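Local coordinates for putative pyridoxal phosphate-dependent transferase (Clostridium difficile, PDB 4DQ6), which is of unestablished function but carries covalently bound pyridoxal-5'-phosphate and belongs to the class I and II aminotransferase family, at residues I94-V99 and Q246-V251; D203-D208 and A235-F240; S207-K212 and E293-Y298. All blocks are in the same frame, centred on the assembly; numbering follows the deposited sequence.

Contact 1. Residues I94-V99 and Q246-V251. With PLP (pyridoxal-5'-phosphate), chain C.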
loop_
_atom_site.group_PDB
_atom_site.type_symbol
_atom_site.label_atom_id
_atom_site.label_comp_id
_atom_site.label_asym_id
_atom_site.label_seq_id
_atom_site.Cartn_x
_atom_site.Cartn_y
_atom_site.Cartn_z
ATOM N N ILE A 94 -14.355 -0.451 -3.578
ATOM C CA ILE A 94 -13.012 -0.997 -3.763
ATOM C C ILE A 94 -12.028 -0.327 -2.792
ATOM O O ILE A 94 -12.013 0.904 -2.665
ATOM C CB ILE A 94 -12.502 -0.851 -5.225
ATOM C CG1 ILE A 94 -13.415 -1.714 -6.067
ATOM C CG2 ILE A 94 -11.026 -1.230 -5.362
ATOM C CD1 ILE A 94 -12.994 -1.697 -7.531
ATOM N N TYR A 95 -11.220 -1.155 -2.102
ATOM C CA TYR A 95 -10.127 -0.675 -1.239
ATOM C C TYR A 95 -9.017 -0.060 -2.088
ATOM O O TYR A 95 -8.615 -0.655 -3.098
ATOM C CB TYR A 95 -9.528 -1.862 -0.488
ATOM C CG TYR A 95 -8.170 -1.580 0.110
ATOM C CD1 TYR A 95 -8.037 -0.819 1.307
ATOM C CD2 TYR A 95 -7.005 -2.016 -0.496
ATOM C CE1 TYR A 95 -6.795 -0.489 1.809
ATOM C CE2 TYR A 95 -5.755 -1.668 0.009
ATOM C CZ TYR A 95 -5.649 -0.924 1.155
ATOM O OH TYR A 95 -4.379 -0.612 1.665
ATOM N N SER A 96 -8.407 1.020 -1.611
ATOM C CA SER A 96 -7.175 1.538 -2.171
ATOM C C SER A 96 -6.309 2.048 -1.007
ATOM O O SER A 96 -6.883 2.598 -0.039
ATOM C CB SER A 96 -7.477 2.636 -3.155
ATOM O OG SER A 96 -6.278 3.204 -3.703
ATOM N N PRO A 97 -4.983 1.924 -1.127
ATOM C CA PRO A 97 -4.160 2.502 -0.016
ATOM C C PRO A 97 -4.272 4.015 0.044
ATOM O O PRO A 97 -3.889 4.637 1.014
ATOM C CB PRO A 97 -2.759 2.013 -0.314
ATOM C CG PRO A 97 -2.793 1.656 -1.713
ATOM C CD PRO A 97 -4.160 1.173 -2.076
ATOM N N GLY A 98 -4.672 4.633 -1.035
ATOM C CA GLY A 98 -4.834 6.093 -1.134
ATOM C C GLY A 98 -5.711 6.546 -2.278
ATOM O O GLY A 98 -5.993 5.825 -3.279
ATOM N N VAL A 99 -6.131 7.796 -2.183
ATOM C CA VAL A 99 -6.957 8.376 -3.227
ATOM C C VAL A 99 -6.193 8.507 -4.505
ATOM O O VAL A 99 -6.732 8.143 -5.554
ATOM C CB VAL A 99 -7.523 9.728 -2.763
ATOM C CG1 VAL A 99 -8.164 10.495 -3.924
ATOM C CG2 VAL A 99 -8.535 9.466 -1.632
ATOM N N GLN A 246 -2.950 4.352 6.080
ATOM C CA GLN A 246 -3.238 4.087 4.642
ATOM C C GLN A 246 -4.521 3.295 4.417
ATOM O O GLN A 246 -4.617 2.057 4.689
ATOM C CB GLN A 246 -2.046 3.410 3.977
ATOM C CG GLN A 246 -0.766 4.139 4.264
ATOM C CD GLN A 246 0.468 3.570 3.588
ATOM O OE1 GLN A 246 0.581 2.359 3.355
ATOM N NE2 GLN A 246 1.416 4.441 3.316
ATOM N N SER A 247 -5.574 4.021 4.236
ATOM C CA SER A 247 -6.866 3.408 3.951
ATOM C C SER A 247 -7.679 4.371 3.172
ATOM O O SER A 247 -7.830 5.521 3.571
ATOM C CB SER A 247 -7.580 3.173 5.288
ATOM O OG SER A 247 -8.949 2.739 5.158
ATOM N N SER A 248 -8.294 3.923 2.062
ATOM C CA SER A 248 -9.243 4.739 1.359
ATOM C C SER A 248 -10.153 3.772 0.589
ATOM O O SER A 248 -9.947 2.552 0.561
ATOM C CB SER A 248 -8.571 5.713 0.446
ATOM O OG SER A 248 -8.066 5.062 -0.688
ATOM N N TYR A 249 -11.196 4.312 -0.013
ATOM C CA TYR A 249 -12.128 3.504 -0.782
ATOM C C TYR A 249 -12.631 4.292 -1.981
ATOM O O TYR A 249 -12.616 5.521 -1.969
ATOM C CB TYR A 249 -13.267 2.947 0.095
ATOM C CG TYR A 249 -14.020 3.991 0.875
ATOM C CD1 TYR A 249 -13.571 4.341 2.159
ATOM C CD2 TYR A 249 -15.178 4.637 0.385
ATOM C CE1 TYR A 249 -14.219 5.262 2.935
ATOM C CE2 TYR A 249 -15.838 5.581 1.192
ATOM C CZ TYR A 249 -15.325 5.899 2.444
ATOM O OH TYR A 249 -15.999 6.837 3.203
ATOM N N VAL A 250 -13.079 3.551 -2.997
ATOM C CA VAL A 250 -13.686 4.075 -4.164
ATOM C C VAL A 250 -15.076 3.500 -4.254
ATOM O O VAL A 250 -15.289 2.292 -4.036
ATOM C CB VAL A 250 -12.817 3.635 -5.344
ATOM C CG1 VAL A 250 -13.243 4.422 -6.592
ATOM C CG2 VAL A 250 -11.338 3.878 -5.129
ATOM N N VAL A 251 -16.002 4.337 -4.715
ATOM C CA VAL A 251 -17.399 3.938 -4.829
ATOM C C VAL A 251 -17.675 3.898 -6.339
ATOM O O VAL A 251 -17.685 4.985 -7.014
ATOM C CB VAL A 251 -18.391 4.891 -4.153
ATOM C CG1 VAL A 251 -19.800 4.363 -4.354
ATOM C CG2 VAL A 251 -18.022 5.066 -2.674
HETATM N N1 PLP C . -7.127 14.308 -2.244
HETATM C C2 PLP C . -7.128 15.573 -1.710
HETATM C C2A PLP C . -7.958 16.704 -2.236
HETATM C C3 PLP C . -6.310 15.890 -0.561
HETATM O O3 PLP C . -6.290 17.116 -0.056
HETATM C C4 PLP C . -5.486 14.843 0.022
HETATM C C4A PLP C . -4.570 15.125 1.185
HETATM C C5 PLP C . -5.548 13.527 -0.596
HETATM C C6 PLP C . -6.370 13.312 -1.726
HETATM C C5A PLP C . -4.731 12.433 0.015
HETATM O O4P PLP C . -4.530 11.523 -1.014
HETATM P P PLP C . -3.912 10.093 -0.574
HETATM O O1P PLP C . -5.066 9.357 0.013
HETATM O O2P PLP C . -3.378 9.592 -1.975
HETATM O O3P PLP C . -2.863 10.477 0.515
HETATM O O HOH W 1 -3.968 -0.494 4.288
HETATM O O HOH W 2 -4.655 6.477 2.766
#

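Contact 2. Residues D203-D208 and A235-F240. With PLP (pyridoxal-5'-phosphate), chain C.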
loop_
_atom_site.group_PDB
_atom_site.type_symbol
_atom_site.label_atom_id
_atom_site.label_comp_id
_atom_site.label_asym_id
_atom_site.label_seq_id
_atom_site.Cartn_x
_atom_site.Cartn_y
_atom_site.Cartn_z
ATOM N N ASP A 203 -13.099 13.495 -5.996
ATOM C CA ASP A 203 -12.297 13.307 -4.815
ATOM C C ASP A 203 -12.974 14.042 -3.664
ATOM O O ASP A 203 -12.883 15.262 -3.538
ATOM C CB ASP A 203 -10.892 13.852 -5.079
ATOM C CG ASP A 203 -9.958 13.751 -3.923
ATOM O OD1 ASP A 203 -10.387 13.401 -2.823
ATOM O OD2 ASP A 203 -8.756 13.995 -4.137
ATOM N N GLU A 204 -13.526 13.233 -2.755
ATOM C CA GLU A 204 -14.347 13.765 -1.719
ATOM C C GLU A 204 -13.669 13.428 -0.405
ATOM O O GLU A 204 -14.343 13.224 0.674
ATOM C CB GLU A 204 -15.814 13.296 -1.866
ATOM C CG GLU A 204 -16.436 13.698 -3.182
ATOM C CD GLU A 204 -17.918 13.456 -3.310
ATOM O OE1 GLU A 204 -18.579 13.023 -2.343
ATOM O OE2 GLU A 204 -18.449 13.805 -4.415
ATOM N N ILE A 205 -12.339 13.428 -0.454
ATOM C CA ILE A 205 -11.629 13.000 0.747
ATOM C C ILE A 205 -11.931 13.961 1.923
ATOM O O ILE A 205 -11.922 13.529 3.100
ATOM C CB ILE A 205 -10.135 12.829 0.544
ATOM C CG1 ILE A 205 -9.505 12.027 1.734
ATOM C CG2 ILE A 205 -9.468 14.165 0.407
ATOM C CD1 ILE A 205 -8.041 11.656 1.515
ATOM N N HIS A 206 -12.193 15.236 1.698
ATOM C CA HIS A 206 -12.470 16.170 2.832
ATOM C C HIS A 206 -13.937 16.226 3.224
ATOM O O HIS A 206 -14.373 17.156 3.919
ATOM C CB HIS A 206 -12.000 17.590 2.518
ATOM C CG HIS A 206 -10.537 17.726 2.216
ATOM N ND1 HIS A 206 -9.601 17.984 3.218
ATOM C CD2 HIS A 206 -9.829 17.577 1.033
ATOM C CE1 HIS A 206 -8.384 18.032 2.656
ATOM N NE2 HIS A 206 -8.507 17.759 1.315
ATOM N N SER A 207 -14.711 15.213 2.862
ATOM C CA SER A 207 -16.181 15.240 2.895
ATOM C C SER A 207 -16.748 15.342 4.315
ATOM O O SER A 207 -17.855 15.820 4.521
ATOM C CB SER A 207 -16.754 13.973 2.252
ATOM O OG SER A 207 -16.236 12.804 2.883
ATOM N N ASP A 208 -15.945 15.011 5.322
ATOM C CA ASP A 208 -16.409 15.092 6.717
ATOM C C ASP A 208 -15.994 16.370 7.408
ATOM O O ASP A 208 -16.399 16.608 8.564
ATOM C CB ASP A 208 -15.894 13.904 7.560
ATOM C CG ASP A 208 -16.257 12.523 6.972
ATOM O OD1 ASP A 208 -17.414 12.314 6.630
ATOM O OD2 ASP A 208 -15.382 11.603 6.931
ATOM N N ALA A 235 -12.180 8.578 2.239
ATOM C CA ALA A 235 -11.244 7.877 3.103
ATOM C C ALA A 235 -11.528 8.360 4.515
ATOM O O ALA A 235 -12.052 9.456 4.682
ATOM C CB ALA A 235 -9.803 8.224 2.773
ATOM N N PRO A 236 -11.131 7.598 5.554
ATOM C CA PRO A 236 -11.132 8.097 6.915
ATOM C C PRO A 236 -9.925 8.933 7.281
ATOM O O PRO A 236 -9.858 9.447 8.401
ATOM C CB PRO A 236 -11.130 6.820 7.704
ATOM C CG PRO A 236 -10.313 5.880 6.926
ATOM C CD PRO A 236 -10.744 6.183 5.512
ATOM N N THR A 237 -8.956 9.058 6.376
ATOM C CA THR A 237 -7.635 9.516 6.740
ATOM C C THR A 237 -7.578 10.994 7.069
ATOM O O THR A 237 -6.907 11.381 8.009
ATOM C CB THR A 237 -6.563 9.185 5.712
ATOM O OG1 THR A 237 -7.016 9.685 4.472
ATOM C CG2 THR A 237 -6.368 7.700 5.592
ATOM N N LYS A 238 -8.175 11.836 6.254
ATOM C CA LYS A 238 -8.165 13.295 6.524
ATOM C C LYS A 238 -9.040 13.532 7.761
ATOM O O LYS A 238 -8.646 14.283 8.652
ATOM C CB LYS A 238 -8.704 14.142 5.386
ATOM C CG LYS A 238 -7.773 14.199 4.192
ATOM C CD LYS A 238 -6.617 15.206 4.388
ATOM C CE LYS A 238 -5.366 14.878 3.552
ATOM N NZ LYS A 238 -5.348 15.398 2.167
ATOM N N THR A 239 -10.211 12.918 7.795
ATOM C CA THR A 239 -11.197 13.118 8.901
ATOM C C THR A 239 -10.628 12.818 10.268
ATOM O O THR A 239 -10.758 13.619 11.220
ATOM C CB THR A 239 -12.412 12.272 8.662
ATOM O OG1 THR A 239 -12.941 12.470 7.325
ATOM C CG2 THR A 239 -13.504 12.428 9.813
ATOM N N PHE A 240 -9.926 11.692 10.318
ATOM C CA PHE A 240 -9.533 11.170 11.596
ATOM C C PHE A 240 -8.031 11.194 11.806
ATOM O O PHE A 240 -7.560 10.706 12.826
ATOM C CB PHE A 240 -10.070 9.739 11.846
ATOM C CG PHE A 240 -11.551 9.693 11.951
ATOM C CD1 PHE A 240 -12.144 10.102 13.103
ATOM C CD2 PHE A 240 -12.345 9.304 10.882
ATOM C CE1 PHE A 240 -13.518 10.087 13.265
ATOM C CE2 PHE A 240 -13.727 9.322 11.010
ATOM C CZ PHE A 240 -14.314 9.636 12.228
HETATM N N1 PLP C . -7.127 14.308 -2.244
HETATM C C2 PLP C . -7.128 15.573 -1.710
HETATM C C2A PLP C . -7.958 16.704 -2.236
HETATM C C3 PLP C . -6.310 15.890 -0.561
HETATM O O3 PLP C . -6.290 17.116 -0.056
HETATM C C4 PLP C . -5.486 14.843 0.022
HETATM C C4A PLP C . -4.570 15.125 1.185
HETATM C C5 PLP C . -5.548 13.527 -0.596
HETATM C C6 PLP C . -6.370 13.312 -1.726
HETATM C C5A PLP C . -4.731 12.433 0.015
HETATM O O4P PLP C . -4.530 11.523 -1.014
HETATM P P PLP C . -3.912 10.093 -0.574
HETATM O O1P PLP C . -5.066 9.357 0.013
HETATM O O2P PLP C . -3.378 9.592 -1.975
HETATM O O3P PLP C . -2.863 10.477 0.515
HETATM O O HOH W 3 -13.083 14.351 5.531
HETATM O O HOH W 4 -13.844 11.163 2.975
HETATM O O HOH W 5 -10.766 11.717 5.073
HETATM O O HOH W 6 -15.121 9.744 5.036
#

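Contact 3. Residues S207-K212 and E293-Y298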
loop_
_atom_site.group_PDB
_atom_site.type_symbol
_atom_site.label_atom_id
_atom_site.label_comp_id
_atom_site.label_asym_id
_atom_site.label_seq_id
_atom_site.Cartn_x
_atom_site.Cartn_y
_atom_site.Cartn_z
ATOM N N SER A 207 -14.711 15.213 2.862
ATOM C CA SER A 207 -16.181 15.240 2.895
ATOM C C SER A 207 -16.748 15.342 4.315
ATOM O O SER A 207 -17.855 15.820 4.521
ATOM C CB SER A 207 -16.754 13.973 2.252
ATOM O OG SER A 207 -16.236 12.804 2.883
ATOM N N ASP A 208 -15.945 15.011 5.322
ATOM C CA ASP A 208 -16.409 15.092 6.717
ATOM C C ASP A 208 -15.994 16.370 7.408
ATOM O O ASP A 208 -16.399 16.608 8.564
ATOM C CB ASP A 208 -15.894 13.904 7.560
ATOM C CG ASP A 208 -16.257 12.523 6.972
ATOM O OD1 ASP A 208 -17.414 12.314 6.630
ATOM O OD2 ASP A 208 -15.382 11.603 6.931
ATOM N N ILE A 209 -15.074 17.097 6.802
ATOM C CA ILE A 209 -14.527 18.298 7.415
ATOM C C ILE A 209 -15.282 19.504 6.888
ATOM O O ILE A 209 -14.868 20.172 5.927
ATOM C CB ILE A 209 -13.001 18.393 7.235
ATOM C CG1 ILE A 209 -12.321 17.094 7.804
ATOM C CG2 ILE A 209 -12.482 19.643 7.959
ATOM C CD1 ILE A 209 -10.875 16.992 7.353
ATOM N N ILE A 210 -16.453 19.686 7.446
ATOM C CA ILE A 210 -17.425 20.678 7.024
ATOM C C ILE A 210 -17.827 21.579 8.144
ATOM O O ILE A 210 -18.096 21.092 9.245
ATOM C CB ILE A 210 -18.689 19.976 6.457
ATOM C CG1 ILE A 210 -18.354 18.886 5.423
ATOM C CG2 ILE A 210 -19.671 20.990 5.893
ATOM C CD1 ILE A 210 -17.725 19.394 4.109
ATOM N N LEU A 211 -17.805 22.879 7.925
ATOM C CA LEU A 211 -18.080 23.850 8.981
ATOM C C LEU A 211 -19.565 24.149 9.076
ATOM O O LEU A 211 -20.384 23.711 8.202
ATOM C CB LEU A 211 -17.245 25.121 8.730
ATOM C CG LEU A 211 -15.732 24.981 8.755
ATOM C CD1 LEU A 211 -15.030 26.320 8.865
ATOM C CD2 LEU A 211 -15.366 24.076 9.913
ATOM N N LYS A 212 -19.941 24.848 10.148
ATOM C CA LYS A 212 -21.337 25.175 10.374
ATOM C C LYS A 212 -21.982 25.908 9.206
ATOM O O LYS A 212 -21.337 26.693 8.524
ATOM C CB LYS A 212 -21.474 26.034 11.673
ATOM C CG LYS A 212 -21.195 25.227 12.914
ATOM C CD LYS A 212 -21.041 26.110 14.159
ATOM C CE LYS A 212 -20.690 25.315 15.437
ATOM N NZ LYS A 212 -19.272 25.494 15.936
ATOM N N GLU A 293 -17.259 15.515 15.929
ATOM C CA GLU A 293 -18.061 16.711 16.167
ATOM C C GLU A 293 -17.254 17.685 17.065
ATOM O O GLU A 293 -17.272 18.908 16.856
ATOM C CB GLU A 293 -19.430 16.352 16.747
ATOM C CG GLU A 293 -20.356 15.633 15.769
ATOM C CD GLU A 293 -20.761 16.428 14.540
ATOM O OE1 GLU A 293 -20.858 17.686 14.587
ATOM O OE2 GLU A 293 -21.027 15.808 13.477
ATOM N N SER A 294 -16.534 17.150 18.039
ATOM C CA SER A 294 -15.718 17.977 18.946
ATOM C C SER A 294 -14.554 18.619 18.204
ATOM O O SER A 294 -14.283 19.784 18.404
ATOM C CB SER A 294 -15.205 17.168 20.132
ATOM O OG SER A 294 -14.620 17.960 21.197
ATOM N N PHE A 295 -13.920 17.866 17.270
ATOM C CA PHE A 295 -12.833 18.380 16.482
ATOM C C PHE A 295 -13.381 19.528 15.617
ATOM O O PHE A 295 -12.725 20.567 15.513
ATOM C CB PHE A 295 -12.263 17.298 15.525
ATOM C CG PHE A 295 -11.491 17.854 14.373
ATOM C CD1 PHE A 295 -10.241 18.350 14.556
ATOM C CD2 PHE A 295 -12.021 17.916 13.088
ATOM C CE1 PHE A 295 -9.507 18.888 13.520
ATOM C CE2 PHE A 295 -11.284 18.434 12.048
ATOM C CZ PHE A 295 -10.050 18.923 12.224
ATOM N N LEU A 296 -14.581 19.379 15.041
ATOM C CA LEU A 296 -15.101 20.406 14.137
ATOM C C LEU A 296 -15.423 21.691 14.879
ATOM O O LEU A 296 -15.249 22.795 14.362
ATOM C CB LEU A 296 -16.281 19.883 13.374
ATOM C CG LEU A 296 -16.039 18.831 12.281
ATOM C CD1 LEU A 296 -17.385 18.295 11.837
ATOM C CD2 LEU A 296 -15.238 19.376 11.081
ATOM N N GLU A 297 -15.840 21.566 16.125
ATOM C CA GLU A 297 -15.997 22.769 16.977
ATOM C C GLU A 297 -14.661 23.493 17.287
ATOM O O GLU A 297 -14.545 24.703 17.184
ATOM C CB GLU A 297 -16.682 22.366 18.275
ATOM C CG GLU A 297 -18.141 22.095 18.060
ATOM C CD GLU A 297 -18.992 23.365 18.118
ATOM O OE1 GLU A 297 -18.432 24.465 18.348
ATOM O OE2 GLU A 297 -20.231 23.259 17.919
ATOM N N TYR A 298 -13.657 22.686 17.606
ATOM C CA TYR A 298 -12.328 23.204 17.834
ATOM C C TYR A 298 -11.745 23.881 16.580
ATOM O O TYR A 298 -11.186 24.924 16.672
ATOM C CB TYR A 298 -11.424 22.108 18.395
ATOM C CG TYR A 298 -10.145 22.640 19.025
ATOM C CD1 TYR A 298 -10.153 23.033 20.318
ATOM C CD2 TYR A 298 -8.984 22.880 18.283
ATOM C CE1 TYR A 298 -9.025 23.516 20.959
ATOM C CE2 TYR A 298 -7.805 23.363 18.905
ATOM C CZ TYR A 298 -7.851 23.702 20.259
ATOM O OH TYR A 298 -6.679 24.205 20.833
#

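Contact 1. Residues I94-V99 and Q246-V251
S248 meets the chain corner at S96-G98 with both backbone and hydroxyl. Its OG donates to S96 O at 2.8 Å, from above the carbonyl plane. Standing between its own backbone N and carbonyl carbon (chi1 74°), the hydroxyl lies 3.2 Å from G98 C. S248 N adds a bent, weak bond to the same S96 O, gripping it twice, while S96 N returns a nearly straight bond to S248 O at 3.1 Å. I94 N to V250 O and V250 N to I94 O, each 2.9 Å, complete another hydrogen-bonded pair. Between them lies the non-hydrogen-bonded pair Y95-Y249. This is the antiparallel edge of the mixed seven-stranded sheet of a fold type I PLP enzyme, strand 93-96 being outermost within the chain. I94, S96, S248 and V250 share one face, covered by helices 99-110 and 255-267. Y95 and Y249 take the other face; a water joins Y95 OH to Q246 O, which lies at the edge of the Y95 ring. S96 OG reaches forward to donate to G98 O at 2.7 Å, G98 being the N-cap of helix 99-110, and V99 N binds PLP O1P at 2.9 Å. Q246 NE2 reaches R272 O of the second subunit.

Contact 2. Residues D203-D208 and A235-F240
I205 and D208, at and just beyond a type I turn from E204 to S207, face A235 and T239, with I205 CA 5.7 Å from A235 CA and D208 CA 6.0 Å from T239 CA. At the far end T239 OG1 donates to D208 OD2 at 2.6 Å, on the anti lone pair of that oxygen; W79 holds the other carboxylate oxygen. Among the waters bridging the two segments, one links I205 O to T239 OG1 and D208 N, another I205 O to A235 O and T239 N. I205 is the apolar wedge. Its CD1 rests 3.7 Å from K238 CG, the two side chains crossing at about a right angle, and its CG2 lies over a face of the pyridine ring, 3.5 Å from PLP C2. Bends at chi2 (-80°) and chi4 (86°) carry K238 across one face of the H206 ring to the cofactor, where NZ is joined covalently to PLP C4A at 1.3 Å. At the edge of that imidazole, H206 NE2 and PLP O3 share a hydrogen bond of 2.7 Å. D203, whose OD1 accepts from I205 N in an Asx turn, brings OD2 to 2.5 Å from PLP N1. Lysine joined to C4A, the former aldehyde carbon of the cofactor, and aspartate at the pyridine nitrogen form the internal-aldimine site characteristic of fold type I PLP enzymes.

Contact 3. Residues S207-K212 and E293-Y298
F295 presents the edge of its ring to I209, whose CG2 lies near the ring plane, 4.4 Å from F295 CE2. The other flat group, the carboxylate of E297, is met quite differently. K212 NZ comes to it from over a face, 60° out of the carboxylate plane, and forms a salt bridge to E297 OE1 at 2.8 Å. The lysine carbon chain follows its nitrogen in, K212 CE standing 3.3 Å from E297 OE2. A bend at chi2 (-85°) turns the glutamate, whose CB leaves the helix away from the loop, back toward it. K212 is extended until its last torsion, and the two side chains cross at about a right angle. This ion pair lies at the exposed margin, where solvent would be expected to weaken it.

Next to the pair along the helix, L296 is the central apolar group. Its CB is directed toward the loop, and its two methyls are divided over the backbone: CD1 touches D208 O at 3.8 Å, while CD2 lies 3.8 Å from I210 O. L296 CD2 also meets I209 CG2 at 4.2 Å, the side chains passing at a slant. The leucine thus packs against the main chain as much as against a side chain, and the CG2 methyl of I209 is shared between L296 and F295. D208 contributes its carbonyl here, while its carboxylate turns away to T239 and W79.

The loop lies between strand 199-203 and helix 224-228, and it is held along the flank of the long helix 289-313. Two residues past the segment, E300 accepts from K212 N, and L211 packs on E300 and I303. Elsewhere I209 and L211 form backbone hydrogen bonds with T325 and E323, in the connection between strands 318-319 and 327-331, while H84 of helix 70-84 touches D208.

From the N terminus, the chain first passes 94-99, the opening side of contact 1, at the edge of the central sheet. It then runs through much of that sheet to 203-212, from which contacts 2 and 3 both start, sharing S207 and D208. Contact 2 closes first, at 235-240, its loop lying wholly within that of contact 1, which closes soon after at 246-251. Contact 3 stays open until 293-298, so it crosses contact 1. Contacts 1 and 2 touch, S247 O packing on T237 and A235, and both reach PLP. I209 CD1 packs on K238 O, joining contact 2 to contact 3, which extends the connection from the cofactor site to helix 289-313.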